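Local coordinates for hemolysin-related protein (Vibrio cholerae serotype O1, PDB 6MLT) that is a secreted, metal-binding protein of the biofilm matrix that probably binds carbohydrate and helps the biofilm adhere to surfaces, at residues 26-31 against 70-75; 57-62 against 538-543; 123-128 against 134-139; 243-248 against 270-275; 451-456 against 491-496. One frame throughout, in Å; residues are numbered along the deposited sequence.

Interaction 1: 26-31 against 70-75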
# COMPACT_ATOMS: atom_id res chain seq x y z
N PRO A 26 -32.83 -8.56 -18.29
CA PRO A 26 -33.15 -8.91 -16.90
C PRO A 26 -32.54 -10.23 -16.45
O PRO A 26 -32.31 -10.41 -15.25
CB PRO A 26 -34.69 -8.95 -16.89
CG PRO A 26 -35.09 -9.10 -18.31
CD PRO A 26 -34.03 -8.39 -19.12
N GLU A 27 -32.27 -11.15 -17.38
CA GLU A 27 -31.68 -12.43 -17.01
C GLU A 27 -30.23 -12.30 -16.56
O GLU A 27 -29.72 -13.21 -15.90
CB GLU A 27 -31.77 -13.41 -18.18
CG GLU A 27 -30.72 -13.20 -19.29
CD GLU A 27 -30.97 -11.95 -20.14
OE1 GLU A 27 -32.02 -11.30 -19.98
OE2 GLU A 27 -30.10 -11.63 -20.98
N SER A 28 -29.55 -11.21 -16.92
CA SER A 28 -28.14 -11.02 -16.59
C SER A 28 -28.08 -10.26 -15.28
O SER A 28 -27.99 -9.03 -15.26
CB SER A 28 -27.42 -10.28 -17.71
OG SER A 28 -26.04 -10.10 -17.41
N ASN A 29 -28.15 -10.99 -14.17
CA ASN A 29 -28.29 -10.33 -12.87
C ASN A 29 -27.42 -10.97 -11.79
O ASN A 29 -27.66 -10.73 -10.60
CB ASN A 29 -29.75 -10.35 -12.43
CG ASN A 29 -30.31 -11.75 -12.34
OD1 ASN A 29 -29.58 -12.72 -12.49
ND2 ASN A 29 -31.61 -11.85 -12.09
N GLN A 30 -26.44 -11.78 -12.16
CA GLN A 30 -25.49 -12.40 -11.23
C GLN A 30 -24.17 -11.66 -11.31
O GLN A 30 -23.76 -11.22 -12.39
CB GLN A 30 -25.27 -13.87 -11.58
CG GLN A 30 -26.53 -14.70 -11.78
CD GLN A 30 -27.20 -15.05 -10.46
OE1 GLN A 30 -26.56 -15.52 -9.53
NE2 GLN A 30 -28.51 -14.82 -10.38
N VAL A 31 -23.48 -11.52 -10.17
CA VAL A 31 -22.19 -10.84 -10.13
C VAL A 31 -21.22 -11.66 -9.30
O VAL A 31 -21.57 -12.12 -8.20
CB VAL A 31 -22.32 -9.40 -9.59
CG1 VAL A 31 -21.00 -8.67 -9.73
CG2 VAL A 31 -23.42 -8.65 -10.33
N GLY A 70 -18.75 -14.46 -20.57
CA GLY A 70 -18.92 -13.03 -20.74
C GLY A 70 -20.18 -12.50 -20.06
O GLY A 70 -21.15 -13.23 -19.83
N GLY A 71 -20.15 -11.21 -19.74
CA GLY A 71 -21.27 -10.54 -19.12
C GLY A 71 -21.32 -9.08 -19.52
O GLY A 71 -20.44 -8.59 -20.25
N TYR A 72 -22.34 -8.37 -19.05
CA TYR A 72 -22.55 -6.97 -19.40
C TYR A 72 -21.95 -6.06 -18.34
O TYR A 72 -22.16 -6.28 -17.14
CB TYR A 72 -24.04 -6.65 -19.57
CG TYR A 72 -24.62 -7.23 -20.83
CD1 TYR A 72 -24.35 -6.67 -22.07
CD2 TYR A 72 -25.43 -8.37 -20.78
CE1 TYR A 72 -24.87 -7.21 -23.23
CE2 TYR A 72 -25.96 -8.92 -21.94
CZ TYR A 72 -25.67 -8.34 -23.16
OH TYR A 72 -26.19 -8.88 -24.31
N ILE A 73 -21.22 -5.04 -18.78
CA ILE A 73 -20.77 -3.99 -17.88
C ILE A 73 -21.95 -3.10 -17.54
O ILE A 73 -22.68 -2.64 -18.43
CB ILE A 73 -19.64 -3.17 -18.51
CG1 ILE A 73 -18.48 -4.07 -18.94
CG2 ILE A 73 -19.15 -2.10 -17.54
CD1 ILE A 73 -17.42 -3.35 -19.78
N ARG A 74 -22.14 -2.84 -16.25
CA ARG A 74 -23.21 -1.98 -15.77
C ARG A 74 -22.66 -0.97 -14.79
O ARG A 74 -21.83 -1.31 -13.94
CB ARG A 74 -24.32 -2.78 -15.09
CG ARG A 74 -24.98 -3.85 -15.95
CD ARG A 74 -26.22 -4.39 -15.23
NE ARG A 74 -26.80 -5.58 -15.86
CZ ARG A 74 -27.89 -5.60 -16.62
NH1 ARG A 74 -28.54 -4.48 -16.90
NH2 ARG A 74 -28.34 -6.75 -17.11
N ALA A 75 -23.14 0.27 -14.89
CA ALA A 75 -22.78 1.34 -13.97
C ALA A 75 -23.98 1.65 -13.07
O ALA A 75 -25.07 1.94 -13.57
CB ALA A 75 -22.35 2.59 -14.72
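The Y72 ring meets S28 at its edge, where OG sits near the ring plane 3.8 Å from CD2, while H25 stacks on the ring and F24 makes an edge-to-face contact with it. The R74 guanidinium also turns an edge to S28: CB lies in its plane, 3.7 Å from NH2. In this beta-propeller blade, strands 28-30 and 71-76 are not neighbours; both pair with strand 56-63, so the contact bridges a central strand. A classic beta bulge, N29 and Q30 against F62, follows S28 directly.

R74 reaches over with its chain extended from CG to NE and hands NH2 to S28 O. That acceptor is met in its carbonyl plane on a lone pair, yet stands 33° out of the guanidinium plane, and the N-H...O angle is a bent 132°. The group has further partners: E83 forms a salt bridge with NH1, F24 O shares NH2 with S28 O, and T61 OG1 accepts from NE. T61 is shared, because S28 OG, placed anti to the backbone N (chi1 -180°), is hydrogen-bonded to the same hydroxyl. The buried S28 carbonyl is thus reached by a charged donor, with 3.0 Å between R74 NH2 and S28 O.

Interaction 2: 57-62 against 538-543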
# COMPACT_ATOMS: atom_id res chain seq x y z
N ILE A 57 -20.64 2.66 -8.90
CA ILE A 57 -20.17 1.28 -8.87
C ILE A 57 -20.23 0.71 -10.28
O ILE A 57 -21.24 0.88 -10.98
CB ILE A 57 -20.99 0.43 -7.88
CG1 ILE A 57 -20.62 0.78 -6.43
CG2 ILE A 57 -20.74 -1.06 -8.11
CD1 ILE A 57 -21.20 2.05 -5.91
N ILE A 58 -19.17 0.03 -10.70
CA ILE A 58 -19.12 -0.70 -11.96
C ILE A 58 -18.99 -2.19 -11.65
O ILE A 58 -18.10 -2.60 -10.90
CB ILE A 58 -17.95 -0.24 -12.84
CG1 ILE A 58 -18.15 1.21 -13.27
CG2 ILE A 58 -17.83 -1.14 -14.08
CD1 ILE A 58 -16.90 1.85 -13.84
N VAL A 59 -19.87 -2.99 -12.26
CA VAL A 59 -19.86 -4.44 -12.13
C VAL A 59 -20.10 -5.05 -13.51
O VAL A 59 -20.51 -4.37 -14.45
CB VAL A 59 -20.91 -4.95 -11.12
CG1 VAL A 59 -20.58 -4.45 -9.73
CG2 VAL A 59 -22.30 -4.50 -11.53
N VAL A 60 -19.84 -6.35 -13.61
CA VAL A 60 -20.14 -7.13 -14.80
C VAL A 60 -21.14 -8.21 -14.40
O VAL A 60 -20.89 -8.98 -13.47
CB VAL A 60 -18.87 -7.76 -15.40
CG1 VAL A 60 -19.19 -8.47 -16.71
CG2 VAL A 60 -17.77 -6.69 -15.60
N THR A 61 -22.29 -8.24 -15.08
CA THR A 61 -23.36 -9.17 -14.74
C THR A 61 -23.43 -10.32 -15.74
O THR A 61 -23.17 -10.13 -16.94
CB THR A 61 -24.72 -8.45 -14.70
OG1 THR A 61 -25.04 -7.91 -15.99
CG2 THR A 61 -24.70 -7.33 -13.69
N PHE A 62 -23.79 -11.51 -15.25
CA PHE A 62 -23.97 -12.69 -16.09
C PHE A 62 -25.26 -13.40 -15.72
O PHE A 62 -25.87 -13.15 -14.67
CB PHE A 62 -22.78 -13.65 -15.99
CG PHE A 62 -22.57 -14.22 -14.61
CD1 PHE A 62 -21.80 -13.53 -13.68
CD2 PHE A 62 -23.12 -15.44 -14.26
CE1 PHE A 62 -21.59 -14.06 -12.42
CE2 PHE A 62 -22.91 -15.96 -12.99
CZ PHE A 62 -22.15 -15.27 -12.07
N ILE A 538 -19.68 -2.26 -0.04
CA ILE A 538 -20.21 -2.74 -1.32
C ILE A 538 -19.80 -4.19 -1.51
O ILE A 538 -18.61 -4.52 -1.40
CB ILE A 538 -19.69 -1.89 -2.49
CG1 ILE A 538 -20.04 -0.41 -2.28
CG2 ILE A 538 -20.26 -2.39 -3.83
CD1 ILE A 538 -18.92 0.54 -2.62
N MET A 539 -20.76 -5.06 -1.85
CA MET A 539 -20.46 -6.46 -2.11
C MET A 539 -21.34 -6.98 -3.23
O MET A 539 -22.45 -6.49 -3.47
CB MET A 539 -20.63 -7.32 -0.85
CG MET A 539 -22.05 -7.40 -0.32
SD MET A 539 -22.12 -8.15 1.32
CE MET A 539 -21.40 -6.84 2.31
N VAL A 540 -20.83 -8.00 -3.92
CA VAL A 540 -21.53 -8.60 -5.05
C VAL A 540 -22.02 -9.99 -4.64
O VAL A 540 -21.45 -10.63 -3.75
CB VAL A 540 -20.63 -8.66 -6.30
CG1 VAL A 540 -20.11 -7.26 -6.62
CG2 VAL A 540 -19.46 -9.63 -6.08
N ALA A 541 -23.08 -10.45 -5.30
CA ALA A 541 -23.73 -11.69 -4.92
C ALA A 541 -24.25 -12.41 -6.14
O ALA A 541 -24.56 -11.80 -7.17
CB ALA A 541 -24.88 -11.44 -3.94
N ASN A 542 -24.36 -13.73 -6.01
CA ASN A 542 -24.96 -14.58 -7.03
C ASN A 542 -25.58 -15.77 -6.33
O ASN A 542 -25.15 -16.17 -5.24
CB ASN A 542 -23.92 -15.02 -8.06
CG ASN A 542 -22.72 -15.67 -7.41
OD1 ASN A 542 -22.74 -16.87 -7.11
ND2 ASN A 542 -21.67 -14.89 -7.19
N ASP A 543 -26.61 -16.34 -6.97
CA ASP A 543 -27.36 -17.43 -6.35
C ASP A 543 -27.68 -18.53 -7.35
O ASP A 543 -28.65 -19.28 -7.16
CB ASP A 543 -28.66 -16.90 -5.72
CG ASP A 543 -29.54 -16.15 -6.71
OD1 ASP A 543 -29.26 -16.18 -7.92
OD2 ASP A 543 -30.53 -15.52 -6.25
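I538 opens the contact by reaching toward I57 tip to tip, and with it the face-to-face packing of two neighbouring beta-propeller blades begins. Strand 536-541 belongs to the blade that joins the N-terminal strand 13-19 to C-terminal ones, and strand 56-63 to the next blade. Their touching parts run in the same sense, 6° apart, yet no hydrogen bond passes between them: the two sheets meet through side chains.

On I538 two branches share the work. CG2, anti to the backbone N, comes to 4.1 Å from I57 CG1, and CD1 approaches that same methylene at 4.2 Å. V554, V556 and V37 also pack on I538, whereas I57 follows directly on D56, a ligand of a bound calcium ion, so this apolar layer begins close to the metal site.

Two residues on, V540 repeats the pattern with a single pair of methyls, its CG1 lying 4.2 Å from V59 CG1. V31 borders V540 and V554 borders V59, which extends the hydrocarbon seam on both strands.

At N542 the chemistry changes. Its amide is turned to loops rather than to the facing strand: OD1 accepts from G518 N, and ND2 bonds to V31 O and S517 OG. D543 N then bonds to Q30 OE1. What N542 offers across the gap is its CB. F62, with CG between the backbone N and the carbonyl carbon (chi1 62°), swings its ring inward until F62 CZ stands 4.4 Å from N542 CB, in an oblique approach.

Interaction 3: 123-128 against 134-139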
# COMPACT_ATOMS: atom_id res chain seq x y z
N ILE A 123 -8.82 -4.87 -26.38
CA ILE A 123 -9.09 -4.19 -25.12
C ILE A 123 -10.04 -3.03 -25.43
O ILE A 123 -9.74 -2.16 -26.26
CB ILE A 123 -7.80 -3.71 -24.46
CG1 ILE A 123 -6.99 -4.91 -23.96
CG2 ILE A 123 -8.09 -2.76 -23.30
CD1 ILE A 123 -5.57 -4.60 -23.62
N ASN A 124 -11.21 -3.04 -24.79
CA ASN A 124 -12.22 -2.02 -25.01
C ASN A 124 -12.10 -0.94 -23.94
O ASN A 124 -12.07 -1.24 -22.75
CB ASN A 124 -13.62 -2.63 -24.97
CG ASN A 124 -13.85 -3.57 -26.13
OD1 ASN A 124 -13.56 -3.22 -27.28
ND2 ASN A 124 -14.33 -4.77 -25.83
N ILE A 125 -12.05 0.31 -24.38
CA ILE A 125 -11.98 1.44 -23.46
C ILE A 125 -13.24 2.27 -23.66
O ILE A 125 -13.43 2.88 -24.72
CB ILE A 125 -10.70 2.26 -23.67
CG1 ILE A 125 -9.49 1.33 -23.54
CG2 ILE A 125 -10.65 3.41 -22.67
CD1 ILE A 125 -8.14 2.00 -23.76
N LEU A 126 -14.11 2.28 -22.65
CA LEU A 126 -15.37 3.00 -22.71
C LEU A 126 -15.23 4.38 -22.08
O LEU A 126 -14.42 4.59 -21.18
CB LEU A 126 -16.47 2.23 -21.97
CG LEU A 126 -16.63 0.74 -22.27
CD1 LEU A 126 -17.79 0.18 -21.47
CD2 LEU A 126 -16.85 0.52 -23.75
N ASP A 127 -16.06 5.31 -22.56
CA ASP A 127 -16.23 6.59 -21.87
C ASP A 127 -17.18 6.40 -20.69
O ASP A 127 -17.71 5.32 -20.45
CB ASP A 127 -16.71 7.67 -22.85
CG ASP A 127 -18.13 7.43 -23.39
OD1 ASP A 127 -18.95 6.71 -22.78
OD2 ASP A 127 -18.43 8.01 -24.47
N HIS A 128 -17.41 7.49 -19.95
CA HIS A 128 -18.15 7.40 -18.69
C HIS A 128 -19.63 7.10 -18.89
O HIS A 128 -20.33 6.86 -17.91
CB HIS A 128 -17.99 8.70 -17.89
CG HIS A 128 -18.72 9.87 -18.48
ND1 HIS A 128 -19.90 10.35 -17.97
CD2 HIS A 128 -18.43 10.65 -19.55
CE1 HIS A 128 -20.31 11.37 -18.69
NE2 HIS A 128 -19.44 11.58 -19.65
N LYS A 134 -11.98 3.98 -27.21
CA LYS A 134 -10.77 3.47 -27.85
C LYS A 134 -10.78 1.95 -27.81
O LYS A 134 -11.41 1.33 -26.96
CB LYS A 134 -9.49 3.99 -27.19
CG LYS A 134 -9.22 5.46 -27.42
CD LYS A 134 -7.73 5.79 -27.29
CE LYS A 134 -6.93 5.26 -28.48
NZ LYS A 134 -5.51 5.70 -28.45
N GLN A 135 -10.05 1.37 -28.76
CA GLN A 135 -9.80 -0.06 -28.79
C GLN A 135 -8.33 -0.29 -29.08
O GLN A 135 -7.72 0.42 -29.89
CB GLN A 135 -10.67 -0.76 -29.84
CG GLN A 135 -12.16 -0.73 -29.50
CD GLN A 135 -13.01 -1.44 -30.52
OE1 GLN A 135 -13.09 -1.02 -31.67
NE2 GLN A 135 -13.67 -2.52 -30.11
N LEU A 136 -7.75 -1.28 -28.40
CA LEU A 136 -6.35 -1.67 -28.59
C LEU A 136 -6.32 -3.15 -28.92
O LEU A 136 -6.84 -3.97 -28.15
CB LEU A 136 -5.52 -1.39 -27.34
CG LEU A 136 -5.71 -0.04 -26.64
CD1 LEU A 136 -4.91 -0.01 -25.35
CD2 LEU A 136 -5.31 1.11 -27.56
N LEU A 137 -5.72 -3.49 -30.06
CA LEU A 137 -5.66 -4.89 -30.48
C LEU A 137 -4.80 -5.69 -29.52
O LEU A 137 -3.66 -5.31 -29.22
CB LEU A 137 -5.10 -4.97 -31.89
CG LEU A 137 -5.08 -6.36 -32.55
CD1 LEU A 137 -6.49 -6.84 -32.83
CD2 LEU A 137 -4.25 -6.32 -33.83
N LYS A 138 -5.32 -6.82 -29.05
CA LYS A 138 -4.64 -7.60 -28.03
C LYS A 138 -3.54 -8.47 -28.64
O LYS A 138 -3.55 -8.81 -29.82
CB LYS A 138 -5.64 -8.48 -27.28
CG LYS A 138 -6.61 -7.70 -26.40
CD LYS A 138 -7.51 -8.60 -25.58
CE LYS A 138 -8.45 -9.39 -26.45
NZ LYS A 138 -9.43 -10.18 -25.63
N SER A 139 -2.60 -8.86 -27.77
CA SER A 139 -1.54 -9.76 -28.18
C SER A 139 -2.07 -11.17 -28.42
O SER A 139 -1.78 -11.79 -29.45
CB SER A 139 -0.44 -9.78 -27.11
OG SER A 139 0.60 -10.66 -27.47
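Strands 123-126 and 134-137 form the arms of an antiparallel beta hairpin, 4.9 Å apart at closest approach with directions 167° apart; I123-L136 and I125-K134 are hydrogen-bonded pairs, and N124-Q135 between them is non-hydrogen-bonded. Of the four backbone bonds, the two donated by the first strand are the shorter, I125 N to K134 O measuring 2.8 Å.

On one face N124 and Q135 lie side by side. Q135 carries its amide out on a chain extended beyond CG (chi2 -179°), bringing NE2 to 2.9 Å from N124 OD1, nearly along the C=O axis. The two amide planes are almost coplanar, which suits so straight a bond.

The other face carries I123, I125, L136 and the aliphatic start of K134. I125 CD1 comes within 4.1 Å of L136 CD1; I162 of the next propeller blade packs on both, and Y169 on L136 and I123. Past the strand end, the aliphatic part of K138 crosses I123, CG to CG1 at 3.7 Å. The hairpin therefore separates its chemistry: amide pairing on one face, mostly hydrocarbon on the other, with the K134 ammonium carried off to Y171 and that of K138 to T116, S145 and T120.

Interaction 4: 243-248 against 270-275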
# COMPACT_ATOMS: atom_id res chain seq x y z
N ALA A 243 -3.11 -23.10 -6.90
CA ALA A 243 -3.14 -24.47 -7.37
C ALA A 243 -4.57 -24.99 -7.38
O ALA A 243 -5.50 -24.25 -7.72
CB ALA A 243 -2.22 -25.35 -6.52
N SER A 244 -4.79 -26.25 -7.00
CA SER A 244 -6.13 -26.81 -6.98
C SER A 244 -6.28 -27.70 -5.76
O SER A 244 -5.31 -28.10 -5.13
CB SER A 244 -6.42 -27.62 -8.25
OG SER A 244 -5.73 -28.86 -8.20
N LEU A 245 -7.54 -28.03 -5.45
CA LEU A 245 -7.80 -28.83 -4.26
C LEU A 245 -7.20 -30.23 -4.37
O LEU A 245 -6.92 -30.85 -3.35
CB LEU A 245 -9.30 -28.91 -4.01
CG LEU A 245 -9.75 -29.49 -2.67
CD1 LEU A 245 -9.14 -28.73 -1.49
CD2 LEU A 245 -11.27 -29.47 -2.59
N SER A 246 -6.99 -30.73 -5.59
CA SER A 246 -6.37 -32.03 -5.77
C SER A 246 -4.85 -31.95 -5.85
O SER A 246 -4.19 -33.00 -5.87
CB SER A 246 -6.91 -32.71 -7.03
OG SER A 246 -6.58 -31.97 -8.18
N THR A 247 -4.27 -30.74 -5.91
CA THR A 247 -2.81 -30.58 -5.89
C THR A 247 -2.41 -29.58 -4.82
O THR A 247 -1.70 -28.61 -5.09
CB THR A 247 -2.30 -30.15 -7.26
OG1 THR A 247 -2.91 -28.91 -7.64
CG2 THR A 247 -2.58 -31.21 -8.32
N PRO A 248 -2.84 -29.78 -3.57
CA PRO A 248 -2.57 -28.79 -2.53
C PRO A 248 -1.09 -28.61 -2.25
O PRO A 248 -0.69 -27.54 -1.77
CB PRO A 248 -3.30 -29.35 -1.30
CG PRO A 248 -3.36 -30.82 -1.55
CD PRO A 248 -3.51 -30.98 -3.04
N SER A 270 -3.29 -27.99 5.65
CA SER A 270 -4.52 -27.83 6.42
C SER A 270 -5.39 -26.68 5.92
O SER A 270 -6.54 -26.57 6.34
CB SER A 270 -4.19 -27.62 7.90
OG SER A 270 -3.68 -26.31 8.12
N ASN A 271 -4.86 -25.82 5.03
CA ASN A 271 -5.64 -24.75 4.41
C ASN A 271 -4.96 -24.37 3.11
O ASN A 271 -4.32 -23.31 3.02
CB ASN A 271 -5.77 -23.53 5.33
CG ASN A 271 -6.61 -22.42 4.72
OD1 ASN A 271 -7.55 -22.67 3.96
ND2 ASN A 271 -6.28 -21.18 5.07
N PRO A 272 -5.07 -25.20 2.09
CA PRO A 272 -4.39 -24.94 0.82
C PRO A 272 -5.12 -23.87 0.02
O PRO A 272 -6.16 -23.35 0.41
CB PRO A 272 -4.43 -26.30 0.11
CG PRO A 272 -5.67 -26.92 0.62
CD PRO A 272 -5.80 -26.48 2.06
N GLY A 273 -4.55 -23.56 -1.14
CA GLY A 273 -5.14 -22.57 -2.01
C GLY A 273 -4.74 -21.16 -1.63
O GLY A 273 -3.76 -20.91 -0.91
N GLY A 274 -5.53 -20.21 -2.12
CA GLY A 274 -5.26 -18.80 -1.94
C GLY A 274 -4.77 -18.14 -3.22
O GLY A 274 -3.74 -18.57 -3.77
N SER A 275 -5.49 -17.13 -3.71
CA SER A 275 -5.10 -16.43 -4.93
C SER A 275 -4.71 -14.97 -4.71
O SER A 275 -4.11 -14.37 -5.61
CB SER A 275 -6.24 -16.45 -5.96
OG SER A 275 -7.21 -15.44 -5.67
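The carbonyl oxygen of P248 is gripped twice, by S251 OG and by N267 ND2, and this pins the proline whose ring meets P272 across the contact. P248 CB stands only 3.5 Å from P272 CB, with P272 CG at 3.9 Å from the same P248 atom, so the closest meeting is one methylene against another. S251 works on both sides: its side chain touches P272, and its OG forms a weak hydrogen bond with G273 N.

A second, lighter touch comes from L245, whose CD1 lies 4.4 Å from P272 CG. P272 thus takes two apolar partners from one loop.

The loop owes its shape to a type I beta turn from S244 to T247, closed by T247 N bonding to S244 O at 2.9 Å. The hydroxyls of S244 and T247 are hydrogen-bonded to each other as well, tying the two ends of the turn together by their side chains. In the beta-propeller this turn lies between strands 236-241 and 252-256 of one blade, and segment 270-275 leads from that blade into the next. The latter runs on through G273 and G274, whose backbone angles would press a CB against the carbonyl oxygen of the residue before, and so call for glycine. Just before the proline, N271 is fixed to the following blade: ND2 bonds to A452 O and D454 OD2, and OD1 accepts from Y451 N.

Interaction 5: 451-456 against 491-496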
# COMPACT_ATOMS: atom_id res chain seq x y z
N TYR A 451 -10.22 -23.51 3.03
CA TYR A 451 -10.86 -23.83 4.30
C TYR A 451 -10.91 -22.69 5.32
O TYR A 451 -11.75 -22.75 6.23
CB TYR A 451 -10.13 -25.01 4.98
CG TYR A 451 -10.05 -26.28 4.15
CD1 TYR A 451 -11.12 -26.71 3.38
CD2 TYR A 451 -8.90 -27.06 4.17
CE1 TYR A 451 -11.03 -27.88 2.63
CE2 TYR A 451 -8.80 -28.22 3.43
CZ TYR A 451 -9.87 -28.63 2.66
OH TYR A 451 -9.78 -29.79 1.93
N ALA A 452 -10.04 -21.69 5.22
CA ALA A 452 -9.96 -20.69 6.28
C ALA A 452 -9.31 -19.41 5.78
O ALA A 452 -8.61 -19.40 4.76
CB ALA A 452 -9.18 -21.22 7.49
N VAL A 453 -9.54 -18.34 6.54
CA VAL A 453 -8.84 -17.07 6.38
C VAL A 453 -7.72 -17.03 7.41
O VAL A 453 -7.98 -17.15 8.62
CB VAL A 453 -9.80 -15.88 6.56
CG1 VAL A 453 -9.04 -14.55 6.50
CG2 VAL A 453 -10.90 -15.92 5.50
N ASP A 454 -6.49 -16.85 6.94
CA ASP A 454 -5.30 -16.89 7.79
C ASP A 454 -4.58 -15.55 7.76
O ASP A 454 -4.40 -14.96 6.69
CB ASP A 454 -4.34 -18.00 7.34
CG ASP A 454 -4.90 -19.39 7.57
OD1 ASP A 454 -5.94 -19.49 8.25
OD2 ASP A 454 -4.32 -20.38 7.06
N MET A 455 -4.15 -15.10 8.94
CA MET A 455 -3.39 -13.87 9.11
C MET A 455 -1.96 -14.23 9.50
O MET A 455 -1.75 -15.01 10.44
CB MET A 455 -4.02 -12.99 10.19
CG MET A 455 -3.22 -11.75 10.57
SD MET A 455 -3.30 -10.47 9.31
CE MET A 455 -5.01 -9.96 9.48
N TYR A 456 -1.00 -13.64 8.80
CA TYR A 456 0.42 -13.83 9.06
C TYR A 456 1.07 -12.50 9.44
O TYR A 456 0.68 -11.44 8.93
CB TYR A 456 1.13 -14.41 7.83
CG TYR A 456 0.85 -15.88 7.63
CD1 TYR A 456 -0.31 -16.31 7.01
CD2 TYR A 456 1.74 -16.84 8.10
CE1 TYR A 456 -0.57 -17.65 6.84
CE2 TYR A 456 1.48 -18.19 7.93
CZ TYR A 456 0.33 -18.59 7.31
OH TYR A 456 0.06 -19.93 7.13
N VAL A 491 -10.60 -7.01 8.73
CA VAL A 491 -10.56 -7.82 7.52
C VAL A 491 -11.98 -8.07 7.03
O VAL A 491 -12.87 -8.42 7.82
CB VAL A 491 -9.85 -9.17 7.76
CG1 VAL A 491 -9.65 -9.91 6.44
CG2 VAL A 491 -8.53 -8.96 8.48
N LEU A 492 -12.18 -7.91 5.73
CA LEU A 492 -13.46 -8.17 5.09
C LEU A 492 -13.32 -9.45 4.28
O LEU A 492 -12.44 -9.54 3.42
CB LEU A 492 -13.89 -7.01 4.19
CG LEU A 492 -14.16 -5.67 4.84
CD1 LEU A 492 -12.87 -4.95 5.21
CD2 LEU A 492 -14.99 -4.82 3.90
N VAL A 493 -14.18 -10.43 4.57
CA VAL A 493 -14.07 -11.76 4.01
C VAL A 493 -15.44 -12.21 3.50
O VAL A 493 -16.48 -11.68 3.90
CB VAL A 493 -13.52 -12.79 5.03
CG1 VAL A 493 -12.24 -12.28 5.67
CG2 VAL A 493 -14.57 -13.11 6.10
N GLN A 494 -15.41 -13.21 2.63
CA GLN A 494 -16.60 -13.73 1.97
C GLN A 494 -16.45 -15.25 1.87
O GLN A 494 -15.36 -15.75 1.61
CB GLN A 494 -16.75 -13.13 0.57
CG GLN A 494 -17.83 -13.75 -0.29
CD GLN A 494 -19.22 -13.35 0.16
OE1 GLN A 494 -19.49 -12.17 0.40
NE2 GLN A 494 -20.11 -14.32 0.30
N ASP A 495 -17.55 -15.98 2.11
CA ASP A 495 -17.55 -17.40 1.77
C ASP A 495 -18.77 -17.73 0.92
O ASP A 495 -19.22 -16.89 0.14
CB ASP A 495 -17.43 -18.27 3.04
CG ASP A 495 -18.66 -18.24 3.95
OD1 ASP A 495 -19.68 -17.58 3.65
OD2 ASP A 495 -18.59 -18.92 4.99
N ARG A 496 -19.29 -18.96 1.01
CA ARG A 496 -20.40 -19.33 0.13
C ARG A 496 -21.68 -18.59 0.49
O ARG A 496 -22.50 -18.32 -0.40
CB ARG A 496 -20.64 -20.84 0.17
CG ARG A 496 -19.47 -21.71 -0.34
CD ARG A 496 -19.03 -21.36 -1.76
NE ARG A 496 -20.11 -21.48 -2.74
CZ ARG A 496 -20.54 -22.62 -3.26
NH1 ARG A 496 -20.01 -23.77 -2.88
NH2 ARG A 496 -21.53 -22.62 -4.15
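V453 and V493 mark the tight part of this contact, their CA atoms, 7.8 Å apart, being the nearest across the segments. The side chains cross at a slant: V493 CG1 fits against the fork of V453, 3.9 Å from V453 CG2 and 4.0 Å from V453 CG1. With V493 CG1 anti to the carbonyl carbon (chi1 -51°), CG2 takes the crowded position between backbone N and carbonyl carbon. Two residues along the strand, M455 bends at chi2 and chi3, curling its CE to 3.8 Å from V491 CG2.

Strands 452-457 and 490-494 run in opposite senses and belong to adjacent blades of the beta-propeller. V446 and A448 adjoin V453, while L502 and R500 adjoin V493, so each valine is also packed within its own sheet.

Beyond the V453-V493 pair the contact loosens, and here polar partners replace apolar ones. Q494 starts away from the facing strand, and its NE2 bonds to D495 O at 2.7 Å and to N515 O; D495 forms a salt bridge with R498. At the corresponding end of the first strand, Y451 is partly exposed. The blades are therefore joined here by hydrocarbon alone, with no hydrogen bond between the segments, while the side chains of Q494, D495 and D454 find polar partners outside the facing segment.

Followed from the N terminus, the chain first closes a short loop at interaction 1, within the blade built around strand 56-63. Interaction 2 starts inside that loop, so the two cross, and it closes only near the C terminus, joining that blade to the one that seals the propeller ring; the two contacts share one sheet and touch directly. Interactions 3, 4 and 5 all fall within this great loop, one after another. Interaction 3 is a local hairpin, touched by I73 of interaction 1 through L126. Between interactions 4 and 5 lies the beta-prism lectin insertion, and the loop of interaction 4 is bonded to the strand of interaction 5 across its two ends.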